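Local coordinates for protein octopine dehydrogenase (Pecten maximus, PDB 3C7A) that catalyses the NADH-dependent reductive condensation of L-arginine with pyruvate to D-octopine, and the reverse oxidation, at residues L196-L201 and G266-D271; M139-L144 and L166-I171; A341-V346 and N389-I394. All blocks are in the same frame, centred on the assembly; numbering follows the deposited sequence.

Overall arrangement
Interaction 2 is the core contact: an antiparallel strand pair in the large mixed sheet, held by backbone hydrogen bonds and apolar side chains and running out toward the bound cofactor. Interaction 1, partly buried, packs the start of helix 200-205 against the loop before helix 275-282 through a histidine, a leucine and a salt bridge. It adjoins interaction 2: Ala-197 N lies 2.9 Å from Ala-168 O, a probable hydrogen bond. Interaction 3 lies at the surface, where two helix ends meet through small apolar groups and a water. Its helix 391-396 is shared with interaction 1, where Leu-395 packs on His-199 and Leu-201, and Phe-200 reaches Ile-394.

Interaction 1 of 3, residues L196-L201 and G266-D271; sequences LAKHFL and GNDLSD
His-199 and Leu-269 form the closely packed part of this contact: methyl CD1 of Leu-269 sits over the centre of the imidazole, 4.0 Å from the ring centroid and 11° off its normal, a CH-pi contact. The ring is gripped at its edge as well. In its own plane ND1 accepts from Leu-201 N at 3.2 Å in a nearly straight bond, which makes His-199 the N-cap of helix 200-205, while NE2 gives a weak hydrogen bond to OD1 of Asn-267 at 3.3 Å, with ring and amide planes 67° apart. The other end of that amide, ND2, is held by Cys-264 O. CD2 of Leu-269 lies 4.3 Å from CB of Leu-201. Helix 391-396 adjoins this part, its Leu-395 touching His-199, Leu-201 and Asn-267. With an alanine here in place of the histidine the cap would be gone, and the Leu-201 amide is likely to be left without this acceptor and Leu-269 CD1 without the ring beneath it.

The solvent side is looser and charged. The Lys-198 chain runs past the Asp-268 carboxylate, CD lying 3.6 Å from OD2, then bends at its last torsion (chi4 70°) to place NZ 3.1 Å from OD2 of Asp-271 in a salt bridge that meets the carboxylate from above its plane. OD1 of Asp-268 accepts from Ser-270 N, closing an Asx turn, and from Ser-270 OG as well. With both nitrogens of the ring engaged and ND1 an acceptor, the histidine is probably neutral, its proton on NE2.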
loop_
_atom_site.group_PDB
_atom_site.type_symbol
_atom_site.label_atom_id
_atom_site.label_comp_id
_atom_site.label_asym_id
_atom_site.label_seq_id
_atom_site.Cartn_x
_atom_site.Cartn_y
_atom_site.Cartn_z
ATOM N N LEU A 196 -12.042 8.629 -8.793
ATOM C CA LEU A 196 -12.261 8.724 -7.343
ATOM C C LEU A 196 -13.185 7.632 -6.794
ATOM O O LEU A 196 -14.231 7.341 -7.378
ATOM C CB LEU A 196 -12.814 10.107 -6.971
ATOM C CG LEU A 196 -11.932 11.133 -6.244
ATOM C CD1 LEU A 196 -10.538 11.271 -6.846
ATOM C CD2 LEU A 196 -12.631 12.486 -6.197
ATOM N N ALA A 197 -12.786 7.041 -5.667
ATOM C CA ALA A 197 -13.607 6.056 -4.955
ATOM C C ALA A 197 -14.621 6.740 -4.029
ATOM O O ALA A 197 -14.518 7.942 -3.772
ATOM C CB ALA A 197 -12.722 5.090 -4.170
ATOM N N LYS A 198 -15.586 5.968 -3.528
ATOM C CA LYS A 198 -16.695 6.505 -2.723
ATOM C C LYS A 198 -16.359 6.837 -1.261
ATOM O O LYS A 198 -16.844 7.840 -0.732
ATOM C CB LYS A 198 -17.910 5.570 -2.778
ATOM C CG LYS A 198 -18.710 5.640 -4.075
ATOM C CD LYS A 198 -19.892 4.676 -4.040
ATOM C CE LYS A 198 -20.841 4.891 -5.213
ATOM N NZ LYS A 198 -20.255 4.475 -6.522
ATOM N N HIS A 199 -15.548 5.997 -0.614
ATOM C CA HIS A 199 -15.253 6.132 0.823
ATOM C C HIS A 199 -13.854 5.602 1.160
ATOM O O HIS A 199 -13.355 4.697 0.486
ATOM C CB HIS A 199 -16.310 5.382 1.643
ATOM C CG HIS A 199 -16.471 5.884 3.047
ATOM N ND1 HIS A 199 -15.633 5.508 4.074
ATOM C CD2 HIS A 199 -17.389 6.715 3.596
ATOM C CE1 HIS A 199 -16.020 6.094 5.194
ATOM N NE2 HIS A 199 -17.084 6.833 4.930
ATOM N N PHE A 200 -13.227 6.156 2.201
ATOM C CA PHE A 200 -11.868 5.741 2.589
ATOM C C PHE A 200 -11.797 4.363 3.265
ATOM O O PHE A 200 -10.756 3.700 3.217
ATOM C CB PHE A 200 -11.145 6.830 3.412
ATOM C CG PHE A 200 -11.456 6.813 4.892
ATOM C CD1 PHE A 200 -12.594 7.444 5.389
ATOM C CD2 PHE A 200 -10.587 6.196 5.792
ATOM C CE1 PHE A 200 -12.875 7.440 6.758
ATOM C CE2 PHE A 200 -10.857 6.187 7.162
ATOM C CZ PHE A 200 -12.005 6.811 7.646
ATOM N N LEU A 201 -12.897 3.943 3.889
ATOM C CA LEU A 201 -12.994 2.604 4.485
ATOM C C LEU A 201 -13.255 1.518 3.435
ATOM O O LEU A 201 -12.966 0.339 3.668
ATOM C CB LEU A 201 -14.063 2.558 5.587
ATOM C CG LEU A 201 -13.791 3.260 6.927
ATOM C CD1 LEU A 201 -15.027 3.203 7.819
ATOM C CD2 LEU A 201 -12.585 2.672 7.659
ATOM N N GLY A 266 -25.556 7.414 6.224
ATOM C CA GLY A 266 -24.932 8.489 5.452
ATOM C C GLY A 266 -23.540 8.160 4.933
ATOM O O GLY A 266 -22.933 8.966 4.223
ATOM N N ASN A 267 -23.035 6.981 5.294
ATOM C CA ASN A 267 -21.733 6.505 4.823
ATOM C C ASN A 267 -21.903 5.385 3.790
ATOM O O ASN A 267 -22.381 4.295 4.120
ATOM C CB ASN A 267 -20.860 6.041 5.999
ATOM C CG ASN A 267 -20.573 7.155 7.004
ATOM O OD1 ASN A 267 -19.521 7.796 6.954
ATOM N ND2 ASN A 267 -21.510 7.387 7.921
ATOM N N ASP A 268 -21.512 5.663 2.546
ATOM C CA ASP A 268 -21.744 4.753 1.417
ATOM C C ASP A 268 -20.583 3.780 1.172
ATOM O O ASP A 268 -19.530 4.166 0.653
ATOM C CB ASP A 268 -22.053 5.556 0.141
ATOM C CG ASP A 268 -22.616 4.695 -0.991
ATOM O OD1 ASP A 268 -22.790 3.468 -0.814
ATOM O OD2 ASP A 268 -22.890 5.256 -2.072
ATOM N N LEU A 269 -20.797 2.516 1.539
ATOM C CA LEU A 269 -19.797 1.459 1.367
ATOM C C LEU A 269 -20.279 0.344 0.423
ATOM O O LEU A 269 -19.841 -0.807 0.532
ATOM C CB LEU A 269 -19.393 0.876 2.732
ATOM C CG LEU A 269 -18.314 1.569 3.580
ATOM C CD1 LEU A 269 -18.800 2.873 4.212
ATOM C CD2 LEU A 269 -17.796 0.624 4.656
ATOM N N SER A 270 -21.159 0.699 -0.513
ATOM C CA SER A 270 -21.820 -0.279 -1.392
ATOM C C SER A 270 -20.944 -0.870 -2.510
ATOM O O SER A 270 -21.334 -1.858 -3.139
ATOM C CB SER A 270 -23.104 0.314 -1.988
ATOM O OG SER A 270 -22.830 1.466 -2.768
ATOM N N ASP A 271 -19.823 -0.245 -2.853
ATOM C CA ASP A 271 -18.860 -0.757 -3.847
ATOM C C ASP A 271 -17.836 -1.859 -3.349
ATOM O O ASP A 271 -17.010 -2.306 -4.085
ATOM C CB ASP A 271 -18.126 0.407 -4.569
ATOM C CG ASP A 271 -18.975 1.099 -5.679
ATOM O OD1 ASP A 271 -20.140 0.839 -5.805
ATOM O OD2 ASP A 271 -18.465 1.916 -6.427
#

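Interaction 2 of 3, residues M139-L144 and L166-I171; sequences MSFETL and LAASLI. With NAD (nicotinamide-adenine-dinucleotide), chain B; EDO (1,2-ethanediol), chain C.
Glu-142 has its CG between the backbone N and the carbonyl carbon (chi1 65°) and an extended chain beyond, which carries the carboxylate across to the neighbouring strand. There OE2 accepts from Ala-167 N at 3.1 Å on its anti side, while CG lies 3.7 Å from CD1 of Leu-166. Phe-141, its CG anti to the carbonyl carbon (chi1 -79°), lays its ring over Ala-168: the methyl CB sits above the ring centre, 3.7 Å from the centroid and 8° off the normal, a CH-pi contact. At the ring's CD2 side, CD2 of Leu-166 approaches obliquely, and Phe-194 meets the ring edge-to-face. Met-139 stretches out on this face too, its CE 4.3 Å from Ala-168 CB.

Apart from Glu-142, just past the strand end, and Phe-194 of strand 193-196, these residues belong to two antiparallel neighbours of the mixed sheet, strands 137-141 and 156-171, the former continuing the parallel Rossmann-type strands through 111-114. Ser-140 and Ser-169 are the hydrogen-bonded pair, linked by Ser-140 N to Ser-169 O at 3.2 Å and Ser-169 N to Ser-140 O at 3.1 Å; Met-139 with Leu-170 and Phe-141 with Ala-168 flank it as non-hydrogen-bonded pairs. On the serine face OG of Ser-140 is buried and bonded to Ser-117 and Glu-122.

Past Phe-141 the strand pairing gives way to a weak bond from Glu-142 N to Ala-167 O, and the chain turns into the active site. Thr-143, which binds pyruvate, rests its CG2 against Leu-166 CD1, and Leu-144 reaches the nicotinamide, CD2 3.6 Å from C3N of NAD. OE1 of Glu-142 accepts from an ethanediol, probably from the crystallisation liquor, also hydrogen-bonded to O of Met-206, which binds L-arginine.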
loop_
_atom_site.group_PDB
_atom_site.type_symbol
_atom_site.label_atom_id
_atom_site.label_comp_id
_atom_site.label_asym_id
_atom_site.label_seq_id
_atom_site.Cartn_x
_atom_site.Cartn_y
_atom_site.Cartn_z
ATOM N N MET A 139 -5.083 11.891 0.681
ATOM C CA MET A 139 -5.385 11.136 -0.558
ATOM C C MET A 139 -4.652 9.776 -0.601
ATOM O O MET A 139 -3.436 9.730 -0.407
ATOM C CB MET A 139 -4.999 11.991 -1.782
ATOM C CG MET A 139 -5.554 11.536 -3.140
ATOM S SD MET A 139 -5.034 12.606 -4.514
ATOM C CE MET A 139 -6.005 11.946 -5.867
ATOM N N SER A 140 -5.382 8.685 -0.872
ATOM C CA SER A 140 -4.822 7.310 -0.815
ATOM C C SER A 140 -5.047 6.427 -2.065
ATOM O O SER A 140 -6.192 6.121 -2.414
ATOM C CB SER A 140 -5.357 6.570 0.421
ATOM O OG SER A 140 -4.952 7.192 1.629
ATOM N N PHE A 141 -3.952 5.995 -2.701
ATOM C CA PHE A 141 -3.990 5.153 -3.919
ATOM C C PHE A 141 -3.918 3.639 -3.638
ATOM O O PHE A 141 -3.349 3.217 -2.626
ATOM C CB PHE A 141 -2.859 5.550 -4.883
ATOM C CG PHE A 141 -3.148 6.790 -5.696
ATOM C CD1 PHE A 141 -2.854 8.056 -5.194
ATOM C CD2 PHE A 141 -3.701 6.688 -6.970
ATOM C CE1 PHE A 141 -3.116 9.206 -5.944
ATOM C CE2 PHE A 141 -3.968 7.830 -7.731
ATOM C CZ PHE A 141 -3.674 9.092 -7.216
ATOM N N GLU A 142 -4.471 2.831 -4.550
ATOM C CA GLU A 142 -4.600 1.370 -4.346
ATOM C C GLU A 142 -3.304 0.544 -4.496
ATOM O O GLU A 142 -3.114 -0.441 -3.775
ATOM C CB GLU A 142 -5.751 0.769 -5.186
ATOM C CG GLU A 142 -5.579 0.829 -6.712
ATOM C CD GLU A 142 -6.743 0.198 -7.482
ATOM O OE1 GLU A 142 -7.184 -0.918 -7.124
ATOM O OE2 GLU A 142 -7.212 0.814 -8.463
ATOM N N THR A 143 -2.439 0.944 -5.431
ATOM C CA THR A 143 -1.128 0.299 -5.660
ATOM C C THR A 143 -0.191 1.228 -6.462
ATOM O O THR A 143 -0.570 2.357 -6.782
ATOM C CB THR A 143 -1.270 -1.112 -6.330
ATOM O OG1 THR A 143 -0.018 -1.811 -6.277
ATOM C CG2 THR A 143 -1.742 -1.007 -7.784
ATOM N N LEU A 144 1.024 0.765 -6.766
ATOM C CA LEU A 144 1.984 1.548 -7.564
ATOM C C LEU A 144 1.603 1.556 -9.056
ATOM O O LEU A 144 1.228 0.515 -9.599
ATOM C CB LEU A 144 3.416 1.019 -7.367
ATOM C CG LEU A 144 4.601 1.881 -7.836
ATOM C CD1 LEU A 144 4.849 3.076 -6.907
ATOM C CD2 LEU A 144 5.869 1.051 -7.970
ATOM N N LEU A 166 -6.628 3.311 -12.635
ATOM C CA LEU A 166 -6.275 3.307 -11.197
ATOM C C LEU A 166 -7.190 4.222 -10.356
ATOM O O LEU A 166 -7.626 5.269 -10.835
ATOM C CB LEU A 166 -4.804 3.711 -11.002
ATOM C CG LEU A 166 -4.045 3.217 -9.762
ATOM C CD1 LEU A 166 -3.777 1.716 -9.831
ATOM C CD2 LEU A 166 -2.735 3.977 -9.604
ATOM N N ALA A 167 -7.456 3.832 -9.105
ATOM C CA ALA A 167 -8.402 4.554 -8.231
ATOM C C ALA A 167 -7.812 5.058 -6.900
ATOM O O ALA A 167 -6.842 4.490 -6.388
ATOM C CB ALA A 167 -9.640 3.694 -7.967
ATOM N N ALA A 168 -8.423 6.114 -6.349
ATOM C CA ALA A 168 -7.995 6.727 -5.075
ATOM C C ALA A 168 -9.149 7.347 -4.264
ATOM O O ALA A 168 -10.123 7.836 -4.839
ATOM C CB ALA A 168 -6.914 7.774 -5.327
ATOM N N SER A 169 -9.020 7.333 -2.934
ATOM C CA SER A 169 -9.995 7.968 -2.026
ATOM C C SER A 169 -9.511 9.330 -1.498
ATOM O O SER A 169 -8.326 9.658 -1.614
ATOM C CB SER A 169 -10.342 7.031 -0.859
ATOM O OG SER A 169 -9.228 6.818 -0.006
ATOM N N LEU A 170 -10.429 10.111 -0.915
ATOM C CA LEU A 170 -10.122 11.473 -0.447
ATOM C C LEU A 170 -10.911 11.916 0.800
ATOM O O LEU A 170 -12.123 11.698 0.889
ATOM C CB LEU A 170 -10.341 12.483 -1.589
ATOM C CG LEU A 170 -10.046 13.974 -1.365
ATOM C CD1 LEU A 170 -8.546 14.261 -1.395
ATOM C CD2 LEU A 170 -10.768 14.821 -2.403
ATOM N N ILE A 171 -10.205 12.540 1.746
ATOM C CA ILE A 171 -10.820 13.220 2.895
ATOM C C ILE A 171 -10.489 14.719 2.841
ATOM O O ILE A 171 -9.317 15.103 2.884
ATOM C CB ILE A 171 -10.353 12.624 4.259
ATOM C CG1 ILE A 171 -10.745 11.145 4.375
ATOM C CG2 ILE A 171 -10.933 13.426 5.434
ATOM C CD1 ILE A 171 -10.108 10.415 5.551
HETATM P PA NAD B . 12.188 -0.012 -2.650
HETATM O O1A NAD B . 12.518 -1.312 -2.025
HETATM O O2A NAD B . 12.908 0.152 -3.934
HETATM O O5B NAD B . 12.543 1.195 -1.635
HETATM C C5B NAD B . 13.819 1.319 -1.034
HETATM C C4B NAD B . 13.946 2.681 -0.354
HETATM O O4B NAD B . 13.291 2.674 0.904
HETATM C C3B NAD B . 15.391 3.074 -0.071
HETATM O O3B NAD B . 15.953 3.839 -1.113
HETATM C C2B NAD B . 15.308 3.862 1.222
HETATM O O2B NAD B . 15.154 5.243 0.978
HETATM C C1B NAD B . 14.061 3.321 1.904
HETATM N N9A NAD B . 14.489 2.367 2.950
HETATM C C8A NAD B . 14.713 1.022 2.778
HETATM N N7A NAD B . 15.105 0.490 3.957
HETATM C C5A NAD B . 15.138 1.473 4.883
HETATM C C6A NAD B . 15.467 1.467 6.236
HETATM N N6A NAD B . 16.073 0.400 6.755
HETATM N N1A NAD B . 15.409 2.649 6.956
HETATM C C2A NAD B . 15.027 3.824 6.330
HETATM N N3A NAD B . 14.704 3.818 4.983
HETATM C C4A NAD B . 14.755 2.661 4.267
HETATM O O3 NAD B . 10.582 0.083 -2.841
HETATM P PN NAD B . 9.880 0.363 -4.269
HETATM O O1N NAD B . 10.300 -0.700 -5.211
HETATM O O2N NAD B . 10.083 1.784 -4.635
HETATM O O5D NAD B . 8.308 0.130 -3.985
HETATM C C5D NAD B . 7.576 0.857 -3.018
HETATM C C4D NAD B . 6.286 0.110 -2.670
HETATM O O4D NAD B . 5.525 -0.171 -3.838
HETATM C C3D NAD B . 6.572 -1.222 -1.987
HETATM O O3D NAD B . 5.738 -1.353 -0.858
HETATM C C2D NAD B . 6.238 -2.268 -3.037
HETATM O O2D NAD B . 5.707 -3.436 -2.456
HETATM C C1D NAD B . 5.226 -1.557 -3.932
HETATM N N1N NAD B . 5.240 -2.031 -5.338
HETATM C C2N NAD B . 6.399 -2.059 -6.080
HETATM C C3N NAD B . 6.385 -2.507 -7.406
HETATM C C7N NAD B . 7.593 -2.304 -8.285
HETATM O O7N NAD B . 7.601 -2.816 -9.515
HETATM N N7N NAD B . 8.702 -1.579 -7.798
HETATM C C4N NAD B . 5.177 -2.926 -7.972
HETATM C C5N NAD B . 4.006 -2.891 -7.217
HETATM C C6N NAD B . 4.055 -2.438 -5.899
HETATM C C1 EDO C . -7.465 -5.551 -5.301
HETATM O O1 EDO C . -6.930 -5.799 -3.994
HETATM C C2 EDO C . -7.829 -4.077 -5.443
HETATM O O2 EDO C . -6.634 -3.293 -5.546
#

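Interaction 3 of 3, residues A341-V346 and N389-I394; sequences AIAAGV and NTLDAI
A single water spans the gap between Ala-343 and Leu-391, joining the end of one helix to the start of another: it donates to Ala-343 O at 3.0 Å and weakly accepts from Leu-391 N at 3.4 Å. The two backbones share no direct hydrogen bond, and the rest of the contact is apolar and sparse. The apolar part centres on CB of Ala-343, with methyl CD1 of Ile-394 at 4.0 Å and CD2 of Leu-391 at 4.3 Å. Leu-391 holds its CG anti to the carbonyl carbon (chi1 -74°), which brings the branch beside Ala-343, CG lying 4.0 Å from Ala-343 O, while CD1 just reaches CA of Ala-344.

Both helix ends are finished by standard devices. Helix 330-344 closes in a Schellman motif in which Gly-345 takes a positive phi, Val-346 N bonds back to Ala-341 O and Gly-345 N to Ile-342 O. Helix 391-396 begins at Thr-390, an N-cap whose OG1 weakly accepts the amide of Ala-393.

The contact lies at the surface, away from the substrate and cofactor sites, and joins the last turn of helix 330-344, in the alpha-helical domain, to the short helix near the C-terminus. Beyond it Ile-342 packs on the loop residue Leu-372, and Ile-394 O receives a weak hydrogen bond from Arg-126 of helix 121-129.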
loop_
_atom_site.group_PDB
_atom_site.type_symbol
_atom_site.label_atom_id
_atom_site.label_comp_id
_atom_site.label_asym_id
_atom_site.label_seq_id
_atom_site.Cartn_x
_atom_site.Cartn_y
_atom_site.Cartn_z
ATOM N N ALA A 341 -13.094 -4.456 12.986
ATOM C CA ALA A 341 -14.106 -5.483 13.260
ATOM C C ALA A 341 -14.546 -5.522 14.728
ATOM O O ALA A 341 -15.734 -5.699 15.014
ATOM C CB ALA A 341 -13.609 -6.855 12.814
ATOM N N ILE A 342 -13.587 -5.356 15.643
ATOM C CA ILE A 342 -13.857 -5.326 17.087
ATOM C C ILE A 342 -14.786 -4.163 17.463
ATOM O O ILE A 342 -15.736 -4.344 18.231
ATOM C CB ILE A 342 -12.541 -5.282 17.928
ATOM C CG1 ILE A 342 -11.778 -6.607 17.802
ATOM C CG2 ILE A 342 -12.834 -4.979 19.404
ATOM C CD1 ILE A 342 -10.372 -6.589 18.398
ATOM N N ALA A 343 -14.510 -2.986 16.904
ATOM C CA ALA A 343 -15.318 -1.786 17.139
ATOM C C ALA A 343 -16.757 -1.910 16.624
ATOM O O ALA A 343 -17.672 -1.286 17.169
ATOM C CB ALA A 343 -14.638 -0.563 16.530
ATOM N N ALA A 344 -16.948 -2.717 15.579
ATOM C CA ALA A 344 -18.269 -2.932 14.979
ATOM C C ALA A 344 -19.037 -4.103 15.608
ATOM O O ALA A 344 -20.250 -4.231 15.416
ATOM C CB ALA A 344 -18.143 -3.122 13.468
ATOM N N GLY A 345 -18.325 -4.954 16.344
ATOM C CA GLY A 345 -18.925 -6.103 17.028
ATOM C C GLY A 345 -19.171 -7.322 16.154
ATOM O O GLY A 345 -20.133 -8.063 16.375
ATOM N N VAL A 346 -18.298 -7.541 15.172
ATOM C CA VAL A 346 -18.440 -8.652 14.224
ATOM C C VAL A 346 -17.317 -9.681 14.401
ATOM O O VAL A 346 -16.133 -9.331 14.381
ATOM C CB VAL A 346 -18.474 -8.145 12.750
ATOM C CG1 VAL A 346 -18.644 -9.305 11.771
ATOM C CG2 VAL A 346 -19.587 -7.118 12.551
ATOM N N ASN A 389 -11.269 4.439 19.965
ATOM C CA ASN A 389 -11.929 3.219 20.449
ATOM C C ASN A 389 -13.365 2.985 19.951
ATOM O O ASN A 389 -13.899 1.881 20.098
ATOM C CB ASN A 389 -11.892 3.167 21.987
ATOM C CG ASN A 389 -10.474 3.186 22.552
ATOM O OD1 ASN A 389 -10.202 3.862 23.545
ATOM N ND2 ASN A 389 -9.566 2.440 21.925
ATOM N N THR A 390 -13.980 4.012 19.366
ATOM C CA THR A 390 -15.358 3.916 18.863
ATOM C C THR A 390 -15.448 4.179 17.355
ATOM O O THR A 390 -14.507 4.709 16.756
ATOM C CB THR A 390 -16.310 4.891 19.601
ATOM O OG1 THR A 390 -15.851 6.239 19.429
ATOM C CG2 THR A 390 -16.387 4.564 21.090
ATOM N N LEU A 391 -16.583 3.812 16.754
ATOM C CA LEU A 391 -16.830 4.052 15.326
ATOM C C LEU A 391 -16.893 5.542 14.973
ATOM O O LEU A 391 -16.460 5.944 13.888
ATOM C CB LEU A 391 -18.107 3.340 14.855
ATOM C CG LEU A 391 -18.101 1.815 14.668
ATOM C CD1 LEU A 391 -19.501 1.311 14.328
ATOM C CD2 LEU A 391 -17.103 1.364 13.602
ATOM N N ASP A 392 -17.430 6.349 15.889
ATOM C CA ASP A 392 -17.486 7.804 15.714
ATOM C C ASP A 392 -16.084 8.423 15.700
ATOM O O ASP A 392 -15.809 9.326 14.908
ATOM C CB ASP A 392 -18.349 8.454 16.805
ATOM C CG ASP A 392 -18.695 9.905 16.496
ATOM O OD1 ASP A 392 -19.429 10.157 15.515
ATOM O OD2 ASP A 392 -18.243 10.798 17.244
ATOM N N ALA A 393 -15.211 7.925 16.577
ATOM C CA ALA A 393 -13.820 8.380 16.656
ATOM C C ALA A 393 -12.993 7.957 15.437
ATOM O O ALA A 393 -12.097 8.687 15.006
ATOM C CB ALA A 393 -13.171 7.881 17.942
ATOM N N ILE A 394 -13.297 6.778 14.896
ATOM C CA ILE A 394 -12.655 6.266 13.678
ATOM C C ILE A 394 -13.007 7.117 12.446
ATOM O O ILE A 394 -12.149 7.373 11.596
ATOM C CB ILE A 394 -12.996 4.761 13.449
ATOM C CG1 ILE A 394 -12.196 3.884 14.420
ATOM C CG2 ILE A 394 -12.720 4.328 12.004
ATOM C CD1 ILE A 394 -12.812 2.517 14.695
HETATM O O HOH W 1 -18.159 1.358 18.462
#